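Local coordinates for protein clan CA, family C40, NlpC/P60 superfamily cysteine peptidase (Trichomonas vaginalis, PDB 6BIO) that probably acts as a cysteine peptidase of the NlpC/P60 family, hydrolysing peptide bonds of bacterial peptidoglycan, at residues G184-A189 / V238-G243. Sequence-based numbering, arbitrary orientation.
Sequences GLMQWA and VGMYVG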
ATOM      1  N   GLY A 184     -11.397   3.624   5.845  1.00  6.54           N
ATOM      2  CA  GLY A 184     -10.264   4.420   5.377  1.00  6.59           C
ATOM      3  C   GLY A 184      -8.977   4.057   6.079  1.00  7.07           C
ATOM      4  O   GLY A 184      -7.905   4.051   5.476  1.00  6.98           O
ATOM      5  N   LEU A 185      -9.062   3.731   7.362  1.00  6.28           N
ATOM      6  CA  LEU A 185      -7.900   3.264   8.091  1.00  6.63           C
ATOM      7  C   LEU A 185      -7.339   2.000   7.465  1.00  6.03           C
ATOM      8  O   LEU A 185      -6.115   1.844   7.355  1.00  6.08           O
ATOM      9  CB  LEU A 185      -8.282   3.053   9.574  1.00  5.86           C
ATOM     10  CG  LEU A 185      -7.160   2.583  10.493  1.00  6.72           C
ATOM     11  CD1 LEU A 185      -6.031   3.632  10.610  1.00  8.13           C
ATOM     12  CD2 LEU A 185      -7.693   2.266  11.863  1.00  8.07           C
ATOM     13  N   MET A 186      -8.211   1.056   7.056  1.00  5.72           N
ATOM     14  CA  MET A 186      -7.738  -0.195   6.466  1.00  5.63           C
ATOM     15  C   MET A 186      -7.066   0.073   5.141  1.00  4.73           C
ATOM     16  O   MET A 186      -5.980  -0.451   4.883  1.00  5.42           O
ATOM     17  CB  MET A 186      -8.908  -1.150   6.260  1.00  4.96           C
ATOM     18  CG  MET A 186      -9.792  -1.476   7.470  1.00  6.16           C
ATOM     19  SD  MET A 186      -8.987  -2.302   8.885  1.00  7.06           S
ATOM     20  CE  MET A 186      -8.419  -0.865   9.819  1.00  7.43           C
ATOM     21  N   GLN A 187      -7.698   0.884   4.291  1.00  4.82           N
ATOM     22  CA  GLN A 187      -7.142   1.120   2.964  1.00  4.89           C
ATOM     23  C   GLN A 187      -5.819   1.864   3.067  1.00  4.85           C
ATOM     24  O   GLN A 187      -4.858   1.534   2.363  1.00  5.34           O
ATOM     25  CB  GLN A 187      -8.136   1.866   2.091  1.00  4.66           C
ATOM     26  CG  GLN A 187      -7.654   2.016   0.645  1.00  5.68           C
ATOM     27  CD  GLN A 187      -8.558   2.867  -0.204  1.00  5.79           C
ATOM     28  OE1 GLN A 187      -8.856   4.022   0.123  1.00  6.56           O
ATOM     29  NE2 GLN A 187      -8.982   2.327  -1.326  1.00  6.54           N
ATOM     30  N   TRP A 188      -5.746   2.852   3.965  1.00  5.41           N
ATOM     31  CA  TRP A 188      -4.510   3.590   4.177  1.00  5.74           C
ATOM     32  C   TRP A 188      -3.381   2.646   4.590  1.00  5.66           C
ATOM     33  O   TRP A 188      -2.244   2.737   4.100  1.00  5.59           O
ATOM     34  CB  TRP A 188      -4.747   4.684   5.239  1.00  5.55           C
ATOM     35  CG  TRP A 188      -3.430   5.263   5.697  1.00  6.00           C
ATOM     36  CD1 TRP A 188      -2.692   6.203   5.084  1.00  6.96           C
ATOM     37  CD2 TRP A 188      -2.654   4.806   6.812  1.00  6.76           C
ATOM     38  NE1 TRP A 188      -1.491   6.365   5.747  1.00  7.34           N
ATOM     39  CE2 TRP A 188      -1.442   5.513   6.802  1.00  7.14           C
ATOM     40  CE3 TRP A 188      -2.874   3.871   7.824  1.00  7.65           C
ATOM     41  CZ2 TRP A 188      -0.458   5.310   7.769  1.00  8.04           C
ATOM     42  CZ3 TRP A 188      -1.891   3.680   8.760  1.00  8.34           C
ATOM     43  CH2 TRP A 188      -0.689   4.377   8.706  1.00  8.51           C
ATOM     44  N   ALA A 189      -3.637   1.789   5.579  1.00  5.48           N
ATOM     45  CA  ALA A 189      -2.565   0.951   6.105  1.00  6.26           C
ATOM     46  C   ALA A 189      -1.986   0.089   4.989  1.00  6.09           C
ATOM     47  O   ALA A 189      -0.768  -0.066   4.854  1.00  6.19           O
ATOM     48  CB  ALA A 189      -3.072   0.084   7.256  1.00  6.92           C
ATOM     49  N   VAL A 238     -15.621  -2.265   9.823  1.00  6.16           N
ATOM     50  CA  VAL A 238     -14.436  -3.093   9.614  1.00  5.85           C
ATOM     51  C   VAL A 238     -13.388  -2.686  10.625  1.00  6.23           C
ATOM     52  O   VAL A 238     -13.327  -1.522  11.026  1.00  6.54           O
ATOM     53  CB  VAL A 238     -13.906  -2.940   8.166  1.00  6.05           C
ATOM     54  CG1 VAL A 238     -13.491  -1.504   7.879  1.00  7.01           C
ATOM     55  CG2 VAL A 238     -12.762  -3.911   7.860  1.00  6.63           C
ATOM     56  N   GLY A 239     -12.541  -3.642  11.020  1.00  7.19           N
ATOM     57  CA  GLY A 239     -11.357  -3.374  11.821  1.00  7.24           C
ATOM     58  C   GLY A 239     -10.266  -4.363  11.469  1.00  7.14           C
ATOM     59  O   GLY A 239     -10.484  -5.280  10.689  1.00  7.47           O
ATOM     60  N   MET A 240      -9.068  -4.149  12.022  1.00  6.89           N
ATOM     61  CA  MET A 240      -7.903  -4.977  11.698  1.00  6.86           C
ATOM     62  C   MET A 240      -7.457  -5.740  12.944  1.00  7.54           C
ATOM     63  O   MET A 240      -7.179  -5.135  13.976  1.00  7.33           O
ATOM     64  CB  MET A 240      -6.727  -4.131  11.191  1.00  7.22           C
ATOM     65  CG  MET A 240      -5.573  -4.969  10.747  1.00  8.17           C
ATOM     66  SD  MET A 240      -4.172  -4.037  10.153  1.00  8.92           S
ATOM     67  CE  MET A 240      -4.866  -3.245   8.714  1.00  9.37           C
ATOM     68  N   TYR A 241      -7.373  -7.061  12.834  1.00  7.48           N
ATOM     69  CA  TYR A 241      -6.881  -7.877  13.935  1.00  8.33           C
ATOM     70  C   TYR A 241      -5.422  -7.520  14.191  1.00  8.46           C
ATOM     71  O   TYR A 241      -4.634  -7.397  13.249  1.00  9.22           O
ATOM     72  CB  TYR A 241      -7.029  -9.364  13.585  1.00  9.58           C
ATOM     73  CG  TYR A 241      -6.799 -10.253  14.780  1.00 10.42           C
ATOM     74  CD1 TYR A 241      -7.739 -10.317  15.804  1.00 10.90           C
ATOM     75  CD2 TYR A 241      -5.677 -11.029  14.873  1.00 11.35           C
ATOM     76  CE1 TYR A 241      -7.531 -11.109  16.910  1.00 12.60           C
ATOM     77  CE2 TYR A 241      -5.448 -11.816  15.985  1.00 13.13           C
ATOM     78  CZ  TYR A 241      -6.391 -11.859  17.006  1.00 13.78           C
ATOM     79  OH  TYR A 241      -6.189 -12.655  18.145  1.00 16.14           O
ATOM     80  N   VAL A 242      -5.049  -7.412  15.467  1.00  9.77           N
ATOM     81  CA  VAL A 242      -3.674  -7.093  15.814  1.00 11.71           C
ATOM     82  C   VAL A 242      -3.092  -8.064  16.836  1.00 15.08           C
ATOM     83  O   VAL A 242      -2.019  -7.815  17.391  1.00 17.49           O
ATOM     84  CB  VAL A 242      -3.530  -5.641  16.293  1.00 12.00           C
ATOM     85  CG1 VAL A 242      -3.892  -4.682  15.159  1.00 12.46           C
ATOM     86  CG2 VAL A 242      -4.375  -5.371  17.518  1.00 13.33           C
ATOM     87  N   GLY A 243      -3.770  -9.176  17.077  1.00 15.39           N
ATOM     88  CA  GLY A 243      -3.272 -10.208  17.966  1.00 16.87           C
ATOM     89  C   GLY A 243      -3.831 -10.080  19.363  1.00 17.48           C
ATOM     90  O   GLY A 243      -4.423  -9.074  19.747  1.00 16.52           O
TER
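In the NlpC/P60 domain, which has the papain-like arrangement of a helix packed on an antiparallel sheet, Met186 of helix 182-191 meets Val238, Gly239 and Met240 of strand 237-243. The axes of the two short segments approach to 8.4 Å. Their N-to-C directions differ by 49°, and the nearest CA atoms are those of Met186 and Met240, 7.1 Å apart. Met186 does most of the bridging, with a different atom at each strand position. Its second methylene, CG, lies 3.7 Å from Val238 CG1 and close to Val238 CG2 as well, resting against both valine methyls. Further out, Met186 SD lies 3.5 Å from Gly239 C and next to Met240 N, over the peptide that joins the two residues. Met186 SD is also 3.7 Å from Met240 CB, which Met186 CE touches as well. Bends at chi2 (-62°) and chi3 (88°) fold the Met186 chain and bring this end against the strand. Met240 replies with a longer reach: extended through chi2 and bent only at its last torsion, it runs past Met186 in the opposite direction and sets Met240 CE 4.1 Å from Ala189 CB, about one helical turn along from Met186. The layer continues around the pair: helix 154-163 supplies Val162 to both Ala189 and Met240, and Ile222 of the adjacent strand 222-225 touches Met186 and Val238. All five touching residues are buried, and the strand's backbone bonds run to Ile223 and Ile248 within the sheet. The join between helix and sheet is therefore made by dispersion contacts of thioether and aliphatic groups, consistent with thioether chains moulded to the surfaces they meet.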